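Local coordinates for protein pullulanase (Bacillus acidopullulyticus, PDB 2WAN) that probably hydrolyses alpha-1,6-glucosidic links in pullulan and branched starch polysaccharides, acting as a debranching glycoside hydrolase with a TIM-barrel catalytic domain, at residues 303-307 with 595-599; 331-335 with 568-573; 878-883 with 905-911; 886-890 with 901-906. All coordinates share one frame; numbering follows the deposited sequence.

Contact 1. Residues 303-307 with 595-599; sequences RNVLN and EHPMA. With GOL (glycerol), chain C.
A short 3-10 turn, Asn304 to Asn307, meets the start of helix 597-614, where His596 occupies the N-cap position just ahead of Pro597. The CA atoms of Asn307 and His596 are 6.0 Å apart, and no direct hydrogen bond joins the two segments. The carboxamide of Asn307 is inclined 56° to the imidazole, with OD1 3.0 Å from His596 ND1 but badly angled for a bond; this oxygen is engaged instead by the hydroxyl of Tyr572. The same OD1 lies 3.8 Å from CD of Pro597. A glycerol, probably from the crystallisation liquor, links the two segments. Asn304 ND2 donates to glycerol O1 (3.0 Å, nearly straight at 168°), and glycerol O2 donates to Glu595 OE2 at 2.8 Å. Bent at chi3 (68°), the Arg303 chain brings one face of its guanidinium over the glycerol, whose C1 sits 3.7 Å above the plane, offset toward the rim. Around this surface contact, Arg303 forms a salt bridge with Asp120 of strand 114-121, Val305 packs on Leu119 of the same strand, and the His596 ring stacks on Tyr572 from the loop preceding helix 597-614.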
loop_
_atom_site.group_PDB
_atom_site.type_symbol
_atom_site.label_atom_id
_atom_site.label_comp_id
_atom_site.label_asym_id
_atom_site.label_seq_id
_atom_site.Cartn_x
_atom_site.Cartn_y
_atom_site.Cartn_z
ATOM N N ARG A 303 9.330 -18.027 14.654
ATOM C CA ARG A 303 9.004 -17.037 13.618
ATOM C C ARG A 303 8.441 -17.768 12.401
ATOM O O ARG A 303 7.262 -18.091 12.373
ATOM C CB ARG A 303 10.198 -16.121 13.281
ATOM C CG ARG A 303 9.857 -15.008 12.251
ATOM C CD ARG A 303 11.030 -14.060 11.986
ATOM N NE ARG A 303 12.133 -14.721 11.280
ATOM C CZ ARG A 303 13.126 -14.086 10.657
ATOM N NH1 ARG A 303 13.173 -12.760 10.626
ATOM N NH2 ARG A 303 14.086 -14.790 10.060
ATOM N N ASN A 304 9.272 -18.094 11.412
ATOM C CA ASN A 304 8.740 -18.603 10.156
ATOM C C ASN A 304 8.258 -20.043 10.229
ATOM O O ASN A 304 7.574 -20.518 9.324
ATOM C CB ASN A 304 9.719 -18.390 9.004
ATOM C CG ASN A 304 9.943 -16.918 8.697
ATOM O OD1 ASN A 304 9.107 -16.078 9.028
ATOM N ND2 ASN A 304 11.068 -16.599 8.063
ATOM N N VAL A 305 8.562 -20.714 11.341
ATOM C CA VAL A 305 7.958 -22.023 11.606
ATOM C C VAL A 305 6.416 -21.927 11.612
ATOM O O VAL A 305 5.721 -22.861 11.193
ATOM C CB VAL A 305 8.491 -22.645 12.914
ATOM C CG1 VAL A 305 8.097 -21.812 14.151
ATOM C CG2 VAL A 305 8.011 -24.096 13.048
ATOM N N LEU A 306 5.900 -20.780 12.053
ATOM C CA LEU A 306 4.448 -20.583 12.152
ATOM C C LEU A 306 3.767 -20.434 10.790
ATOM O O LEU A 306 2.536 -20.470 10.708
ATOM C CB LEU A 306 4.126 -19.393 13.069
ATOM C CG LEU A 306 4.693 -19.460 14.489
ATOM C CD1 LEU A 306 4.417 -18.152 15.248
ATOM C CD2 LEU A 306 4.139 -20.673 15.266
ATOM N N ASN A 307 4.562 -20.272 9.726
ATOM C CA ASN A 307 4.037 -20.291 8.349
ATOM C C ASN A 307 3.460 -21.644 7.937
ATOM O O ASN A 307 2.654 -21.715 7.014
ATOM C CB ASN A 307 5.112 -19.946 7.307
ATOM C CG ASN A 307 5.712 -18.563 7.478
ATOM O OD1 ASN A 307 5.261 -17.746 8.281
ATOM N ND2 ASN A 307 6.761 -18.297 6.701
ATOM N N GLU A 595 3.476 -11.525 4.217
ATOM C CA GLU A 595 4.022 -12.813 3.754
ATOM C C GLU A 595 3.794 -13.950 4.767
ATOM O O GLU A 595 4.073 -15.119 4.477
ATOM C CB GLU A 595 5.517 -12.701 3.395
ATOM C CG GLU A 595 6.482 -12.574 4.581
ATOM C CD GLU A 595 6.723 -11.146 5.046
ATOM O OE1 GLU A 595 5.895 -10.247 4.774
ATOM O OE2 GLU A 595 7.751 -10.914 5.711
ATOM N N HIS A 596 3.314 -13.599 5.956
ATOM C CA HIS A 596 2.950 -14.588 6.974
ATOM C C HIS A 596 1.466 -14.876 6.776
ATOM O O HIS A 596 0.654 -13.957 6.914
ATOM C CB HIS A 596 3.183 -14.041 8.387
ATOM C CG HIS A 596 4.615 -14.044 8.847
ATOM N ND1 HIS A 596 5.624 -14.743 8.211
ATOM C CD2 HIS A 596 5.192 -13.450 9.916
ATOM C CE1 HIS A 596 6.760 -14.575 8.874
ATOM N NE2 HIS A 596 6.524 -13.791 9.908
ATOM N N PRO A 597 1.098 -16.132 6.452
ATOM C CA PRO A 597 -0.286 -16.492 6.082
ATOM C C PRO A 597 -1.401 -15.951 7.001
ATOM O O PRO A 597 -2.406 -15.426 6.493
ATOM C CB PRO A 597 -0.264 -18.020 6.092
ATOM C CG PRO A 597 1.168 -18.335 5.635
ATOM C CD PRO A 597 2.017 -17.287 6.311
ATOM N N MET A 598 -1.240 -16.075 8.323
ATOM C CA MET A 598 -2.289 -15.615 9.249
ATOM C C MET A 598 -2.352 -14.096 9.358
ATOM O O MET A 598 -3.408 -13.540 9.661
ATOM C CB MET A 598 -2.182 -16.281 10.626
ATOM C CG MET A 598 -2.544 -17.784 10.623
ATOM S SD MET A 598 -4.195 -18.235 10.065
ATOM C CE MET A 598 -5.208 -17.602 11.397
ATOM N N ALA A 599 -1.227 -13.427 9.104
ATOM C CA ALA A 599 -1.221 -11.971 9.049
ATOM C C ALA A 599 -1.955 -11.537 7.765
ATOM O O ALA A 599 -2.821 -10.640 7.785
ATOM C CB ALA A 599 0.209 -11.450 9.096
HETATM C C1 GOL C . 11.148 -12.645 7.584
HETATM O O1 GOL C . 11.599 -13.843 6.972
HETATM C C2 GOL C . 9.700 -12.822 8.039
HETATM O O2 GOL C . 8.875 -13.143 6.928
HETATM C C3 GOL C . 9.196 -11.545 8.688
HETATM O O3 GOL C . 9.805 -11.311 9.939
#

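Contact 2. Residues 331-335 with 568-573; sequences VWAPT and IVPQYY
Aromatic contacts centre on Trp332, whose indole edge is met by two tyrosines. CE2 of Tyr572 comes within 3.5 Å of CH2 of Trp332, near the indole plane; the six-membered ring and the phenol are inclined at 56°, with centroids 5.5 Å apart, an oblique pairing. The other tyrosine brings its hydroxyl to the same rim, Tyr573 OH lying 3.6 Å from Trp332 CE3. With its CG anti to the backbone N (chi1 -171°), the indole swings over Pro334 of its own segment, CD of which stands 3.6 Å above the ring centre.

Apolar packing continues through branched side chains. Val569 CG2 touches both Trp332 CE3 and Pro334 CD, 3.9 Å from each, and CG2 of Ile568 reaches both Val331 CG2 and Ala333 CB.

Polar contact across the segments runs through water. One water donates to Trp332 O at 2.7 Å and is hydrogen-bonded to Tyr573 OH; a second accepts from Thr335 N and donates to Ile568 O (2.8 Å). Cutting Trp332 back to an alanine is likely to leave the rings of Tyr572 and Tyr573 without the indole edge they abut, and Val569 and Pro334 without their neighbour.

The contact thus joins the carbohydrate-binding module 48 region to the catalytic domain by mostly apolar burial, and the bridging waters satisfy backbone carbonyls that lie inside it, consistent with a close-fitting domain interface.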
loop_
_atom_site.group_PDB
_atom_site.type_symbol
_atom_site.label_atom_id
_atom_site.label_comp_id
_atom_site.label_asym_id
_atom_site.label_seq_id
_atom_site.Cartn_x
_atom_site.Cartn_y
_atom_site.Cartn_z
ATOM N N VAL A 331 -9.360 -17.220 18.992
ATOM C CA VAL A 331 -8.145 -16.413 18.805
ATOM C C VAL A 331 -6.989 -17.315 18.375
ATOM O O VAL A 331 -6.871 -18.455 18.853
ATOM C CB VAL A 331 -7.774 -15.609 20.100
ATOM C CG1 VAL A 331 -7.437 -16.555 21.281
ATOM C CG2 VAL A 331 -6.627 -14.621 19.841
ATOM N N TRP A 332 -6.149 -16.816 17.463
ATOM C CA TRP A 332 -4.971 -17.551 17.005
ATOM C C TRP A 332 -3.766 -17.208 17.876
ATOM O O TRP A 332 -3.315 -16.064 17.898
ATOM C CB TRP A 332 -4.685 -17.220 15.530
ATOM C CG TRP A 332 -3.616 -18.092 14.895
ATOM C CD1 TRP A 332 -3.685 -19.438 14.646
ATOM C CD2 TRP A 332 -2.338 -17.657 14.423
ATOM N NE1 TRP A 332 -2.510 -19.870 14.048
ATOM C CE2 TRP A 332 -1.673 -18.794 13.898
ATOM C CE3 TRP A 332 -1.693 -16.410 14.378
ATOM C CZ2 TRP A 332 -0.384 -18.718 13.342
ATOM C CZ3 TRP A 332 -0.413 -16.337 13.835
ATOM C CH2 TRP A 332 0.227 -17.487 13.325
ATOM N N ALA A 333 -3.264 -18.193 18.620
ATOM C CA ALA A 333 -2.128 -17.963 19.518
ATOM C C ALA A 333 -1.288 -19.244 19.607
ATOM O O ALA A 333 -1.273 -19.917 20.651
ATOM C CB ALA A 333 -2.601 -17.526 20.896
ATOM N N PRO A 334 -0.583 -19.565 18.510
ATOM C CA PRO A 334 0.066 -20.871 18.342
ATOM C C PRO A 334 1.250 -21.121 19.266
ATOM O O PRO A 334 1.672 -22.276 19.416
ATOM C CB PRO A 334 0.518 -20.853 16.878
ATOM C CG PRO A 334 0.741 -19.418 16.575
ATOM C CD PRO A 334 -0.375 -18.701 17.328
ATOM N N THR A 335 1.786 -20.070 19.877
ATOM C CA THR A 335 2.915 -20.244 20.799
ATOM C C THR A 335 2.520 -20.127 22.278
ATOM O O THR A 335 3.348 -20.337 23.172
ATOM C CB THR A 335 4.040 -19.253 20.499
ATOM O OG1 THR A 335 3.577 -17.928 20.767
ATOM C CG2 THR A 335 4.495 -19.372 19.045
ATOM N N ILE A 568 -0.216 -11.185 21.636
ATOM C CA ILE A 568 -0.854 -12.471 21.349
ATOM C C ILE A 568 0.118 -13.445 20.671
ATOM O O ILE A 568 0.217 -14.605 21.081
ATOM C CB ILE A 568 -2.169 -12.290 20.530
ATOM C CG1 ILE A 568 -3.138 -11.389 21.310
ATOM C CG2 ILE A 568 -2.825 -13.663 20.194
ATOM C CD1 ILE A 568 -4.365 -10.953 20.524
ATOM N N VAL A 569 0.824 -12.974 19.641
ATOM C CA VAL A 569 1.804 -13.799 18.920
ATOM C C VAL A 569 3.074 -12.954 18.718
ATOM O O VAL A 569 3.217 -12.287 17.677
ATOM C CB VAL A 569 1.285 -14.303 17.543
ATOM C CG1 VAL A 569 2.164 -15.445 17.020
ATOM C CG2 VAL A 569 -0.170 -14.789 17.620
ATOM N N PRO A 570 3.983 -12.960 19.723
ATOM C CA PRO A 570 5.145 -12.073 19.752
ATOM C C PRO A 570 5.903 -11.986 18.428
ATOM O O PRO A 570 6.351 -13.005 17.880
ATOM C CB PRO A 570 6.002 -12.666 20.885
ATOM C CG PRO A 570 4.966 -13.154 21.862
ATOM C CD PRO A 570 3.870 -13.732 20.984
ATOM N N GLN A 571 5.986 -10.753 17.921
ATOM C CA GLN A 571 6.690 -10.373 16.674
ATOM C C GLN A 571 6.126 -10.838 15.340
ATOM O O GLN A 571 6.440 -10.240 14.312
ATOM C CB GLN A 571 8.175 -10.760 16.712
ATOM C CG GLN A 571 8.993 -10.034 17.766
ATOM C CD GLN A 571 10.465 -10.383 17.639
ATOM O OE1 GLN A 571 10.876 -11.035 16.672
ATOM N NE2 GLN A 571 11.261 -9.971 18.617
ATOM N N TYR A 572 5.339 -11.910 15.342
ATOM C CA TYR A 572 4.980 -12.609 14.120
ATOM C C TYR A 572 4.156 -11.784 13.127
ATOM O O TYR A 572 4.205 -12.045 11.926
ATOM C CB TYR A 572 4.249 -13.924 14.433
ATOM C CG TYR A 572 3.990 -14.770 13.200
ATOM C CD1 TYR A 572 5.006 -15.542 12.638
ATOM C CD2 TYR A 572 2.725 -14.809 12.606
ATOM C CE1 TYR A 572 4.781 -16.304 11.522
ATOM C CE2 TYR A 572 2.487 -15.567 11.485
ATOM C CZ TYR A 572 3.521 -16.319 10.946
ATOM O OH TYR A 572 3.302 -17.070 9.846
ATOM N N TYR A 573 3.384 -10.817 13.623
ATOM C CA TYR A 573 2.577 -9.985 12.704
ATOM C C TYR A 573 3.407 -8.910 11.997
ATOM O O TYR A 573 2.882 -8.208 11.122
ATOM C CB TYR A 573 1.366 -9.353 13.423
ATOM C CG TYR A 573 0.244 -10.332 13.727
ATOM C CD1 TYR A 573 -0.742 -10.619 12.767
ATOM C CD2 TYR A 573 0.158 -10.962 14.976
ATOM C CE1 TYR A 573 -1.789 -11.518 13.038
ATOM C CE2 TYR A 573 -0.873 -11.862 15.259
ATOM C CZ TYR A 573 -1.844 -12.134 14.285
ATOM O OH TYR A 573 -2.881 -13.010 14.576
HETATM O O HOH W 1 -3.840 -13.578 16.967
HETATM O O HOH W 2 1.026 -17.248 20.387
#

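Contact 3. Residues 878-883 with 905-911; sequences SQTLNL and VMGNVQV
Strands 879-882 and 908-911 run antiparallel, with 4.6 Å between their axes at closest approach and 152° between their directions, and Gln879/Val911 and Leu881/Val909 form hydrogen-bonded pairs. In the first, Val911 N donates to Gln879 O at 2.7 Å; in the second, Leu881 N donates to Val909 O at 2.8 Å. Beyond the paired strands, Leu883 N still reaches Gly907 O at 2.8 Å, although from above the carbonyl plane, at a point where Gly907 takes a positive phi of 86°.

Leu883 closes this end with its two methyl branches: CD1 lies 3.9 Å from CG2 of Val905 and CD2 4.0 Å from CG1 of Val909. The latter methyl is also 4.1 Å from CB of Leu881. Thr880 and Gln910, a non-hydrogen-bonded pair, point to the opposite face, where both are exposed. At the far end the extended Gln910 chain runs beside Ser878, its CG 3.8 Å from Ser878 CB.

The face carrying Leu881, Val909 and Val911 is largely apolar, although Gln879 starts from it too: Leu881 rests on Ile869 and Met871, while Val909 and Val911 rest on Leu917. A two-stranded ladder laid with its apolar side on another sheet is consistent with the sandwich-like packing expected of the all-beta domain of pullulanases.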
loop_
_atom_site.group_PDB
_atom_site.type_symbol
_atom_site.label_atom_id
_atom_site.label_comp_id
_atom_site.label_asym_id
_atom_site.label_seq_id
_atom_site.Cartn_x
_atom_site.Cartn_y
_atom_site.Cartn_z
ATOM N N SER A 878 -1.512 33.420 -26.219
ATOM C CA SER A 878 -2.440 32.562 -26.951
ATOM C C SER A 878 -1.668 31.768 -27.987
ATOM O O SER A 878 -0.608 32.201 -28.460
ATOM C CB SER A 878 -3.554 33.378 -27.616
ATOM O OG SER A 878 -3.013 34.216 -28.633
ATOM N N GLN A 879 -2.201 30.595 -28.336
ATOM C CA GLN A 879 -1.558 29.697 -29.269
ATOM C C GLN A 879 -2.608 29.184 -30.240
ATOM O O GLN A 879 -3.776 29.063 -29.888
ATOM C CB GLN A 879 -0.921 28.526 -28.533
ATOM C CG GLN A 879 0.122 28.928 -27.491
ATOM C CD GLN A 879 1.396 29.447 -28.119
ATOM O OE1 GLN A 879 1.905 28.875 -29.080
ATOM N NE2 GLN A 879 1.940 30.517 -27.556
ATOM N N THR A 880 -2.195 28.881 -31.461
ATOM C CA THR A 880 -3.149 28.447 -32.469
ATOM C C THR A 880 -3.005 26.966 -32.783
ATOM O O THR A 880 -1.921 26.404 -32.697
ATOM C CB THR A 880 -3.019 29.273 -33.764
ATOM O OG1 THR A 880 -1.715 29.067 -34.322
ATOM C CG2 THR A 880 -3.204 30.753 -33.462
ATOM N N LEU A 881 -4.132 26.346 -33.124
ATOM C CA LEU A 881 -4.171 24.939 -33.469
ATOM C C LEU A 881 -4.781 24.745 -34.855
ATOM O O LEU A 881 -5.870 25.231 -35.118
ATOM C CB LEU A 881 -5.024 24.180 -32.434
ATOM C CG LEU A 881 -5.215 22.695 -32.738
ATOM C CD1 LEU A 881 -3.907 21.938 -32.568
ATOM C CD2 LEU A 881 -6.256 22.114 -31.801
ATOM N N ASN A 882 -4.081 24.008 -35.714
ATOM C CA ASN A 882 -4.624 23.610 -37.007
ATOM C C ASN A 882 -5.602 22.479 -36.815
ATOM O O ASN A 882 -5.301 21.529 -36.096
ATOM C CB ASN A 882 -3.491 23.203 -37.932
ATOM C CG ASN A 882 -2.680 24.412 -38.379
ATOM O OD1 ASN A 882 -3.253 25.408 -38.795
ATOM N ND2 ASN A 882 -1.363 24.344 -38.245
ATOM N N LEU A 883 -6.770 22.587 -37.441
ATOM C CA LEU A 883 -7.827 21.603 -37.198
ATOM C C LEU A 883 -7.973 20.601 -38.345
ATOM O O LEU A 883 -7.701 20.939 -39.508
ATOM C CB LEU A 883 -9.159 22.301 -36.929
ATOM C CG LEU A 883 -9.228 23.238 -35.723
ATOM C CD1 LEU A 883 -10.525 24.043 -35.770
ATOM C CD2 LEU A 883 -9.131 22.414 -34.434
ATOM N N VAL A 905 -16.024 26.957 -35.637
ATOM C CA VAL A 905 -14.823 27.330 -36.395
ATOM C C VAL A 905 -14.434 26.215 -37.360
ATOM O O VAL A 905 -14.812 25.045 -37.158
ATOM C CB VAL A 905 -13.607 27.632 -35.473
ATOM C CG1 VAL A 905 -13.815 28.932 -34.668
ATOM C CG2 VAL A 905 -13.317 26.432 -34.558
ATOM N N MET A 906 -13.700 26.580 -38.415
ATOM C CA MET A 906 -13.031 25.623 -39.292
ATOM C C MET A 906 -11.578 26.013 -39.495
ATOM O O MET A 906 -11.243 27.198 -39.470
ATOM C CB MET A 906 -13.711 25.554 -40.665
ATOM C CG MET A 906 -15.167 25.229 -40.594
ATOM S SD MET A 906 -15.936 25.331 -42.227
ATOM C CE MET A 906 -15.031 24.090 -43.095
ATOM N N GLY A 907 -10.730 25.014 -39.716
ATOM C CA GLY A 907 -9.344 25.226 -40.162
ATOM C C GLY A 907 -8.311 25.476 -39.092
ATOM O O GLY A 907 -7.296 24.785 -39.032
ATOM N N ASN A 908 -8.565 26.483 -38.260
ATOM C CA ASN A 908 -7.622 26.916 -37.254
ATOM C C ASN A 908 -8.416 27.521 -36.106
ATOM O O ASN A 908 -9.526 28.033 -36.306
ATOM C CB ASN A 908 -6.659 27.953 -37.872
ATOM C CG ASN A 908 -5.430 28.214 -37.028
ATOM O OD1 ASN A 908 -4.456 27.452 -37.055
ATOM N ND2 ASN A 908 -5.436 29.340 -36.325
ATOM N N VAL A 909 -7.862 27.447 -34.901
ATOM C CA VAL A 909 -8.520 28.036 -33.726
ATOM C C VAL A 909 -7.481 28.549 -32.729
ATOM O O VAL A 909 -6.396 27.964 -32.583
ATOM C CB VAL A 909 -9.502 27.020 -33.045
ATOM C CG1 VAL A 909 -8.751 25.854 -32.430
ATOM C CG2 VAL A 909 -10.413 27.718 -32.012
ATOM N N GLN A 910 -7.816 29.647 -32.057
ATOM C CA GLN A 910 -6.920 30.249 -31.075
ATOM C C GLN A 910 -7.283 29.785 -29.660
ATOM O O GLN A 910 -8.458 29.761 -29.286
ATOM C CB GLN A 910 -6.990 31.773 -31.196
ATOM C CG GLN A 910 -5.936 32.511 -30.387
ATOM C CD GLN A 910 -5.953 34.003 -30.661
ATOM O OE1 GLN A 910 -5.887 34.435 -31.812
ATOM N NE2 GLN A 910 -6.052 34.795 -29.604
ATOM N N VAL A 911 -6.275 29.372 -28.899
ATOM C CA VAL A 911 -6.464 28.921 -27.537
ATOM C C VAL A 911 -5.895 29.969 -26.600
ATOM O O VAL A 911 -4.676 30.204 -26.631
ATOM C CB VAL A 911 -5.714 27.591 -27.265
ATOM C CG1 VAL A 911 -5.959 27.142 -25.829
ATOM C CG2 VAL A 911 -6.141 26.493 -28.287
#

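Contact 4. Residues 886-890 with 901-906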
loop_
_atom_site.group_PDB
_atom_site.type_symbol
_atom_site.label_atom_id
_atom_site.label_comp_id
_atom_site.label_asym_id
_atom_site.label_seq_id
_atom_site.Cartn_x
_atom_site.Cartn_y
_atom_site.Cartn_z
ATOM N N GLY A 886 -13.656 19.905 -41.625
ATOM C CA GLY A 886 -15.029 19.996 -41.173
ATOM C C GLY A 886 -15.297 21.103 -40.178
ATOM O O GLY A 886 -14.388 21.848 -39.786
ATOM N N ASP A 887 -16.565 21.214 -39.802
ATOM C CA ASP A 887 -17.024 22.205 -38.837
ATOM C C ASP A 887 -16.770 21.723 -37.413
ATOM O O ASP A 887 -17.152 20.600 -37.051
ATOM C CB ASP A 887 -18.520 22.468 -39.032
ATOM C CG ASP A 887 -19.023 23.615 -38.162
ATOM O OD1 ASP A 887 -19.821 23.365 -37.247
ATOM O OD2 ASP A 887 -18.576 24.760 -38.371
ATOM N N TRP A 888 -16.147 22.585 -36.609
ATOM C CA TRP A 888 -15.903 22.306 -35.187
ATOM C C TRP A 888 -16.718 23.219 -34.276
ATOM O O TRP A 888 -16.803 24.432 -34.494
ATOM C CB TRP A 888 -14.405 22.399 -34.856
ATOM C CG TRP A 888 -13.645 21.299 -35.495
ATOM C CD1 TRP A 888 -13.080 21.306 -36.748
ATOM C CD2 TRP A 888 -13.389 20.002 -34.944
ATOM N NE1 TRP A 888 -12.495 20.086 -37.007
ATOM C CE2 TRP A 888 -12.656 19.272 -35.913
ATOM C CE3 TRP A 888 -13.702 19.385 -33.711
ATOM C CZ2 TRP A 888 -12.233 17.947 -35.700
ATOM C CZ3 TRP A 888 -13.271 18.078 -33.494
ATOM C CH2 TRP A 888 -12.552 17.367 -34.491
ATOM N N THR A 889 -17.340 22.618 -33.267
ATOM C CA THR A 889 -18.091 23.353 -32.261
ATOM C C THR A 889 -17.200 23.563 -31.040
ATOM O O THR A 889 -16.698 22.596 -30.475
ATOM C CB THR A 889 -19.371 22.571 -31.840
ATOM O OG1 THR A 889 -20.189 22.349 -32.990
ATOM C CG2 THR A 889 -20.168 23.378 -30.804
ATOM N N ILE A 890 -16.999 24.820 -30.634
ATOM C CA ILE A 890 -16.237 25.121 -29.415
ATOM C C ILE A 890 -17.143 24.862 -28.216
ATOM O O ILE A 890 -18.239 25.399 -28.149
ATOM C CB ILE A 890 -15.761 26.603 -29.389
ATOM C CG1 ILE A 890 -14.891 26.900 -30.621
ATOM C CG2 ILE A 890 -15.015 26.888 -28.075
ATOM C CD1 ILE A 890 -14.760 28.418 -30.931
ATOM N N SER A 901 -22.762 24.985 -27.507
ATOM C CA SER A 901 -21.913 25.686 -28.472
ATOM C C SER A 901 -21.515 27.078 -27.993
ATOM O O SER A 901 -22.374 27.878 -27.600
ATOM C CB SER A 901 -22.631 25.828 -29.814
ATOM O OG SER A 901 -21.813 26.595 -30.705
ATOM N N LEU A 902 -20.214 27.348 -28.042
ATOM C CA LEU A 902 -19.663 28.682 -27.776
ATOM C C LEU A 902 -19.254 29.362 -29.072
ATOM O O LEU A 902 -18.640 30.433 -29.059
ATOM C CB LEU A 902 -18.430 28.570 -26.882
ATOM C CG LEU A 902 -18.635 27.869 -25.536
ATOM C CD1 LEU A 902 -17.341 27.858 -24.750
ATOM C CD2 LEU A 902 -19.774 28.541 -24.716
ATOM N N GLY A 903 -19.587 28.732 -30.190
ATOM C CA GLY A 903 -19.189 29.244 -31.491
ATOM C C GLY A 903 -18.686 28.100 -32.338
ATOM O O GLY A 903 -18.310 27.054 -31.805
ATOM N N HIS A 904 -18.699 28.299 -33.654
ATOM C CA HIS A 904 -18.193 27.310 -34.617
ATOM C C HIS A 904 -16.973 27.847 -35.344
ATOM O O HIS A 904 -16.897 29.056 -35.640
ATOM C CB HIS A 904 -19.276 26.969 -35.648
ATOM C CG HIS A 904 -20.439 26.225 -35.066
ATOM N ND1 HIS A 904 -20.639 24.879 -35.276
ATOM C CD2 HIS A 904 -21.436 26.632 -34.244
ATOM C CE1 HIS A 904 -21.728 24.492 -34.635
ATOM N NE2 HIS A 904 -22.222 25.533 -33.989
ATOM N N VAL A 905 -16.024 26.957 -35.637
ATOM C CA VAL A 905 -14.823 27.330 -36.395
ATOM C C VAL A 905 -14.434 26.215 -37.360
ATOM O O VAL A 905 -14.812 25.045 -37.158
ATOM C CB VAL A 905 -13.607 27.632 -35.473
ATOM C CG1 VAL A 905 -13.815 28.932 -34.668
ATOM C CG2 VAL A 905 -13.317 26.432 -34.558
ATOM N N MET A 906 -13.700 26.580 -38.415
ATOM C CA MET A 906 -13.031 25.623 -39.292
ATOM C C MET A 906 -11.578 26.013 -39.495
ATOM O O MET A 906 -11.243 27.198 -39.470
ATOM C CB MET A 906 -13.711 25.554 -40.665
ATOM C CG MET A 906 -15.167 25.229 -40.594
ATOM S SD MET A 906 -15.936 25.331 -42.227
ATOM C CE MET A 906 -15.031 24.090 -43.095
#
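The imidazole of His904 has CA of Thr889 over one face and the carboxylate of Asp887 at its edge. His904 ND1 donates to Asp887 OD1 at 2.6 Å, and the oxygen receives it on its syn lone pair; the two planes are only 15° apart, although the oxygen is tilted somewhat out of the ring plane. With chi1 at -173°, Asp887 turns CG away from its own N, and the carboxylate reaches this edge. The Trp888 ring has Val905 O at its edge, near its plane, and its NE1 is hydrogen-bonded to Pro884 O.

In the backbone, Trp888 and Val905 exchange two hydrogen bonds, each 2.9 Å between N and O. Ile890 continues the pairing, its N donating to Gly903 O and its O accepting from Leu902 N, both at 2.8 Å. Its branches part: CD1 is 3.9 Å from CG1 of Val905 and CG2 is 4.0 Å from CB of Leu902. Were Ile890 an alanine, CG2 and CD1 would be gone, and Val905 and Leu902 would probably lose the side chain that both touch. Nearby, Ser901 OG accepts from Gly903 N in an ST turn.

Strand 888-893 thus lies between strand 904-905 and strand 915-920, where Trp888 and Ile890 pack on Leu919 and Thr889 on Lys920.

In the fold
Following the chain, residues 303-307 leave strand 295-302 and residues 331-335 run from the end of strand 326-332 of the module 48 region into the loop after it; both wait until the catalytic domain for their partners. Contact 2 closes first, at 568-573, and contact 1 closes around it at 595-599, so the smaller loop sits within the larger. They touch at Tyr572, with centres 10 Å apart, and together tie the N-terminal beta domains to the loop ahead of helix 597-614. Far along, contact 4 likewise lies within the span of contact 3, sharing Val905 and Met906. This second pair, centred 63 to 68 Å from the first, knits the C-terminal all-beta domain.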